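Local coordinates for EmGH1 (Erythrobacter marinus, PDB 5Z87), which probably hydrolyses beta-glucosidic bonds, as a member of glycoside hydrolase family 3, at residues V212-Q216 and A272-G276; P219-L223 and K380-G384; I228-V232 and G308-S312. All blocks are in the same frame, centred on the assembly; numbering follows the deposited sequence.

Interaction 1 of 3, residues V212-Q216 and A272-G276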
# COMPACT_ATOMS: atom_id res chain seq x y z
N VAL A 212 -19.33 7.48 -21.74
CA VAL A 212 -19.71 8.88 -21.90
C VAL A 212 -20.41 9.08 -23.23
O VAL A 212 -21.45 9.75 -23.31
CB VAL A 212 -18.48 9.81 -21.75
CG1 VAL A 212 -18.85 11.27 -22.06
CG2 VAL A 212 -17.89 9.72 -20.35
N GLU A 213 -19.88 8.47 -24.29
CA GLU A 213 -20.49 8.64 -25.60
C GLU A 213 -21.80 7.88 -25.73
O GLU A 213 -22.62 8.23 -26.59
CB GLU A 213 -19.46 8.26 -26.68
CG GLU A 213 -18.34 9.32 -26.77
CD GLU A 213 -17.22 9.00 -27.75
OE1 GLU A 213 -16.70 7.86 -27.75
OE2 GLU A 213 -16.83 9.92 -28.50
N GLY A 214 -22.05 6.88 -24.87
CA GLY A 214 -23.36 6.26 -24.80
C GLY A 214 -24.37 7.07 -24.03
O GLY A 214 -25.52 7.20 -24.44
N LEU A 215 -23.96 7.63 -22.89
CA LEU A 215 -24.90 8.37 -22.05
C LEU A 215 -25.19 9.77 -22.61
O LEU A 215 -26.32 10.26 -22.50
CB LEU A 215 -24.37 8.47 -20.62
CG LEU A 215 -24.55 7.23 -19.74
CD1 LEU A 215 -23.73 7.37 -18.45
CD2 LEU A 215 -26.03 6.99 -19.42
N GLN A 216 -24.18 10.43 -23.18
CA GLN A 216 -24.31 11.79 -23.67
C GLN A 216 -24.49 11.89 -25.17
O GLN A 216 -24.89 12.94 -25.66
CB GLN A 216 -23.07 12.63 -23.29
CG GLN A 216 -22.90 12.90 -21.80
CD GLN A 216 -21.91 14.04 -21.51
OE1 GLN A 216 -21.89 14.59 -20.41
NE2 GLN A 216 -21.09 14.39 -22.51
N ALA A 272 -14.26 12.65 -25.13
CA ALA A 272 -15.68 12.31 -25.19
C ALA A 272 -16.59 13.45 -24.76
O ALA A 272 -17.79 13.39 -25.02
CB ALA A 272 -15.97 11.08 -24.32
N GLY A 273 -16.05 14.48 -24.10
CA GLY A 273 -16.83 15.67 -23.81
C GLY A 273 -17.77 15.56 -22.63
O GLY A 273 -18.84 16.18 -22.65
N SER A 274 -17.41 14.76 -21.62
CA SER A 274 -18.19 14.71 -20.39
C SER A 274 -18.48 16.13 -19.90
O SER A 274 -17.59 16.98 -19.85
CB SER A 274 -17.42 13.92 -19.32
OG SER A 274 -18.11 13.88 -18.07
N ILE A 275 -19.74 16.38 -19.55
CA ILE A 275 -20.16 17.71 -19.13
C ILE A 275 -19.87 17.92 -17.65
O ILE A 275 -19.56 19.04 -17.22
CB ILE A 275 -21.67 17.89 -19.45
CG1 ILE A 275 -21.91 17.96 -20.95
CG2 ILE A 275 -22.26 19.12 -18.78
CD1 ILE A 275 -23.40 17.92 -21.31
N GLY A 276 -19.97 16.86 -16.84
CA GLY A 276 -19.76 16.96 -15.42
C GLY A 276 -18.60 16.09 -14.94
O GLY A 276 -18.07 15.24 -15.67
O HOH W 1 -20.43 13.87 -25.39
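Gln216, in the last part of helix 201-216, reaches across to the turn 273-275, where the chain enters strand 276-279 of the TIM-barrel-type domain; the contact joins helix 201-216 to the loop between helix 263-270 and that strand. Its tight part is the side-chain amide. CG lies anti to the carbonyl carbon (chi1 -68°) and the chain beyond it is extended, carrying the amide out to the turn, where it bonds with both ends. Ile275 N donates to Gln216 OE1 at 2.9 Å, in the carbonyl plane and on a lone pair, and Thr230 N uses the same oxygen. Gln216 NE2 donates to Gly273 O at 2.9 Å. That oxygen is in the plane of the amide, yet the donor stands well above the peptide plane of Gly273. Bonds accepted at OE1 and donated from NE2 settle which end of the amide is which and fix its rotation. Nearby, Val212 CG1 rests on Ala272 CB at 3.7 Å, a small apolar patch that continues to the backbone of Ser274. Toward the partly exposed Glu213, modelled in two conformers, the fit is looser. On this side a water bridges Gln216 to Ala272: it accepts from Gln216 NE2 at 3.0 Å and donates to Ala272 O at 2.7 Å.

Interaction 2 of 3, residues P219-L223 and K380-G384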
# COMPACT_ATOMS: atom_id res chain seq x y z
N PRO A 219 -19.71 13.72 -28.96
CA PRO A 219 -19.56 15.13 -28.59
C PRO A 219 -20.29 16.05 -29.56
O PRO A 219 -20.16 15.92 -30.78
CB PRO A 219 -18.04 15.36 -28.66
CG PRO A 219 -17.43 14.01 -28.62
CD PRO A 219 -18.42 13.05 -29.19
N ALA A 220 -21.08 16.98 -29.01
CA ALA A 220 -21.85 17.91 -29.83
C ALA A 220 -22.10 19.18 -29.03
O ALA A 220 -21.93 19.22 -27.81
CB ALA A 220 -23.17 17.30 -30.32
N GLU A 221 -22.52 20.24 -29.74
CA GLU A 221 -22.78 21.51 -29.06
C GLU A 221 -23.89 21.34 -28.03
O GLU A 221 -23.78 21.84 -26.90
CB GLU A 221 -23.14 22.59 -30.07
CG GLU A 221 -23.46 23.94 -29.44
CD GLU A 221 -23.87 25.02 -30.44
OE1 GLU A 221 -24.82 24.82 -31.24
OE2 GLU A 221 -23.26 26.11 -30.40
N TYR A 222 -24.95 20.62 -28.40
CA TYR A 222 -26.07 20.29 -27.53
C TYR A 222 -26.21 18.77 -27.46
O TYR A 222 -25.99 18.08 -28.46
CB TYR A 222 -27.39 20.89 -28.07
CG TYR A 222 -27.55 22.37 -27.81
CD1 TYR A 222 -28.19 22.83 -26.66
CD2 TYR A 222 -27.07 23.31 -28.72
CE1 TYR A 222 -28.34 24.18 -26.42
CE2 TYR A 222 -27.23 24.66 -28.49
CZ TYR A 222 -27.86 25.09 -27.34
OH TYR A 222 -27.99 26.43 -27.11
N LEU A 223 -26.61 18.27 -26.29
CA LEU A 223 -26.95 16.85 -26.18
C LEU A 223 -28.12 16.53 -27.11
O LEU A 223 -29.09 17.29 -27.17
CB LEU A 223 -27.35 16.48 -24.75
CG LEU A 223 -26.27 16.47 -23.67
CD1 LEU A 223 -26.77 15.63 -22.50
CD2 LEU A 223 -24.95 15.93 -24.20
N LYS A 380 -26.78 23.28 -18.20
CA LYS A 380 -28.23 23.15 -18.33
C LYS A 380 -28.69 23.48 -19.76
O LYS A 380 -29.51 22.76 -20.34
CB LYS A 380 -28.93 24.04 -17.30
CG LYS A 380 -28.69 23.60 -15.88
CD LYS A 380 -29.43 24.45 -14.87
CE LYS A 380 -29.54 23.67 -13.54
NZ LYS A 380 -30.19 24.44 -12.43
N PHE A 381 -28.16 24.56 -20.34
CA PHE A 381 -28.49 24.87 -21.73
C PHE A 381 -28.10 23.71 -22.64
O PHE A 381 -28.93 23.24 -23.44
CB PHE A 381 -27.80 26.17 -22.16
CG PHE A 381 -28.52 27.42 -21.67
CD1 PHE A 381 -29.79 27.75 -22.14
CD2 PHE A 381 -27.92 28.27 -20.74
CE1 PHE A 381 -30.47 28.89 -21.69
CE2 PHE A 381 -28.58 29.42 -20.29
CZ PHE A 381 -29.86 29.73 -20.76
N LYS A 382 -26.87 23.20 -22.50
CA LYS A 382 -26.40 22.09 -23.32
C LYS A 382 -27.29 20.85 -23.21
O LYS A 382 -27.51 20.14 -24.20
CB LYS A 382 -24.95 21.74 -22.93
CG LYS A 382 -24.34 20.60 -23.77
CD LYS A 382 -22.80 20.63 -23.80
CE LYS A 382 -22.25 19.55 -24.72
NZ LYS A 382 -20.75 19.51 -24.78
N CYS A 383 -27.81 20.57 -22.01
CA CYS A 383 -28.69 19.43 -21.83
C CYS A 383 -30.13 19.72 -22.24
O CYS A 383 -30.98 18.83 -22.10
CB CYS A 383 -28.66 18.96 -20.37
SG CYS A 383 -27.02 18.31 -19.93
N GLY A 384 -30.42 20.93 -22.71
CA GLY A 384 -31.74 21.24 -23.21
C GLY A 384 -32.79 21.52 -22.15
O GLY A 384 -33.98 21.51 -22.48
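Ala220 turns its carbonyl toward Lys382, and the O atom meets CE of that lysine at 3.1 Å. Here the loop between helix 201-216 and strand 229-235 begins to run along the C-terminal end of helix 366-382, at the periphery of the barrel domain. Glu221 takes part through its backbone too: its O lies 3.4 Å from Lys382 CG. Both contacts depend on the shape of the lysine. With CG anti to the backbone N (chi1 -179°) and the rest extended, its methylene chain lies lengthwise beside the carbonyls of Ala220 and Glu221. Tyr222 comes next and brings a ring edge to the helix end: Phe381 O lies at that edge, near the ring plane, 3.2 Å from Tyr222 CE1. The tyrosine hydroxyl is occupied elsewhere, by Leu41 O and Arg46 NH1. Leu223 supplies the one backbone hydrogen bond of the contact, from N to Lys382 O (2.9 Å), and its CD1 packs on Cys383 SG at 3.7 Å. The helix closes with a Schellman motif at Gly384, whose N bonds back to Phe381 O at 2.8 Å. Carbonyls of the final turn, which carry the negative end of the helix dipole, thus meet a peptide N-H and an aromatic C-H edge from the loop, a pairing that is probably favourable electrostatically.

Interaction 3 of 3, residues I228-V232 and G308-S312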
# COMPACT_ATOMS: atom_id res chain seq x y z
N ILE A 228 -28.21 12.21 -21.48
CA ILE A 228 -28.06 12.86 -20.18
C ILE A 228 -26.59 13.18 -19.98
O ILE A 228 -25.71 12.60 -20.61
CB ILE A 228 -28.58 11.97 -19.02
CG1 ILE A 228 -27.65 10.77 -18.79
CG2 ILE A 228 -30.01 11.50 -19.29
CD1 ILE A 228 -28.01 9.91 -17.56
N ALA A 229 -26.33 14.12 -19.07
CA ALA A 229 -24.96 14.48 -18.72
C ALA A 229 -24.31 13.43 -17.82
O ALA A 229 -24.94 12.90 -16.89
CB ALA A 229 -24.94 15.85 -18.02
N THR A 230 -23.05 13.13 -18.11
CA THR A 230 -22.21 12.30 -17.24
C THR A 230 -21.46 13.19 -16.25
O THR A 230 -21.06 14.31 -16.58
CB THR A 230 -21.19 11.50 -18.05
OG1 THR A 230 -20.44 12.39 -18.89
CG2 THR A 230 -21.87 10.47 -18.92
N SER A 231 -21.27 12.67 -15.03
CA SER A 231 -20.34 13.26 -14.06
C SER A 231 -19.30 12.19 -13.71
O SER A 231 -19.51 11.38 -12.80
CB SER A 231 -21.08 13.75 -12.81
OG SER A 231 -22.32 14.33 -13.15
N VAL A 232 -18.18 12.19 -14.42
CA VAL A 232 -17.18 11.15 -14.20
C VAL A 232 -16.57 11.30 -12.81
O VAL A 232 -16.30 12.42 -12.35
CB VAL A 232 -16.12 11.19 -15.31
CG1 VAL A 232 -16.75 10.79 -16.64
CG2 VAL A 232 -15.53 12.60 -15.42
N GLY A 308 -17.23 22.22 -18.19
CA GLY A 308 -18.42 21.76 -17.52
C GLY A 308 -18.40 22.10 -16.04
O GLY A 308 -17.73 23.03 -15.59
N TYR A 309 -19.15 21.32 -15.27
CA TYR A 309 -19.31 21.53 -13.85
C TYR A 309 -18.56 20.46 -13.05
O TYR A 309 -18.42 19.31 -13.48
CB TYR A 309 -20.80 21.52 -13.44
CG TYR A 309 -21.49 20.20 -13.68
CD1 TYR A 309 -21.49 19.21 -12.70
CD2 TYR A 309 -22.16 19.95 -14.87
CE1 TYR A 309 -22.13 18.00 -12.90
CE2 TYR A 309 -22.79 18.73 -15.09
CZ TYR A 309 -22.77 17.76 -14.10
OH TYR A 309 -23.39 16.55 -14.31
N VAL A 310 -18.08 20.87 -11.88
CA VAL A 310 -17.56 19.97 -10.88
C VAL A 310 -18.60 19.88 -9.78
O VAL A 310 -18.96 20.89 -9.16
CB VAL A 310 -16.21 20.45 -10.33
CG1 VAL A 310 -15.83 19.63 -9.10
CG2 VAL A 310 -15.14 20.36 -11.39
N VAL A 311 -19.09 18.68 -9.53
CA VAL A 311 -20.03 18.44 -8.44
C VAL A 311 -19.29 17.74 -7.32
O VAL A 311 -18.38 16.92 -7.55
CB VAL A 311 -21.26 17.62 -8.91
CG1 VAL A 311 -20.83 16.31 -9.58
CG2 VAL A 311 -22.21 17.37 -7.76
N SER A 312 -19.62 18.10 -6.08
CA SER A 312 -19.04 17.42 -4.95
C SER A 312 -19.65 16.03 -4.81
O SER A 312 -20.77 15.77 -5.26
CB SER A 312 -19.28 18.20 -3.67
OG SER A 312 -20.58 17.92 -3.16
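Tyr309 and Ser231 carry most of this buried contact, and their hydroxyls meet directly: Tyr309 OH donates to Ser231 OG at 2.7 Å. The strands that bear them, 309-311 and 229-235, are not neighbours in the parallel sheet of the TIM-barrel-type domain, because strand 276-279 runs between them. The short segments keep their axes 8.3 Å apart and differ by 58° in direction, consistent with the curl of the sheet, so side chains rather than backbones must span the interval. Tyr309 does most of the spanning. With CG set between the backbone N and the carbonyl carbon (chi1 64°), its ring leans over toward the other strand and leads with the hydroxyl. Ser231 OG arrives at the ring edge, near its plane, and not over a face. Farther along strand 309-311, Val311 places CG1 at the edge of the same ring and also 4.1 Å from Ser231 CB, giving the polar pair an apolar flank. Ala229, the third residue in buried surface, adds its methyl CB at 4.1 Å from Tyr309 OH. Around the rest of the tyrosine, Ile376 and Ala379 of helix 366-382 make further contacts. Ser231 OG has a second partner in Cys177 O, a carbonyl that can only accept, so the serine passes its own proton onward. The result is a short directed chain from tyrosine to serine to the carbonyl of strand 176-177, which satisfies two buried hydroxyls together and links three strands without any charge.

From the N terminus the chain passes helix 201-216, the loop 219-223 and strand 229-235, laying down the first halves of interactions 1, 2 and 3 in turn. The partners follow in a different order. Interaction 1 closes first, at 272-276; interaction 3 next, at 308-312; interaction 2 last, at 380-384. Interaction 3 therefore falls wholly within the span of interaction 2, whereas interaction 1 crosses both. In space they adjoin: Gly276 N lies 2.8 Å from Thr230 O, a probable hydrogen bond joining interactions 1 and 3, and Ile275 CD1 packs on Lys382 CD. Together they tie one helix-strand unit to two later strands and helix 366-382.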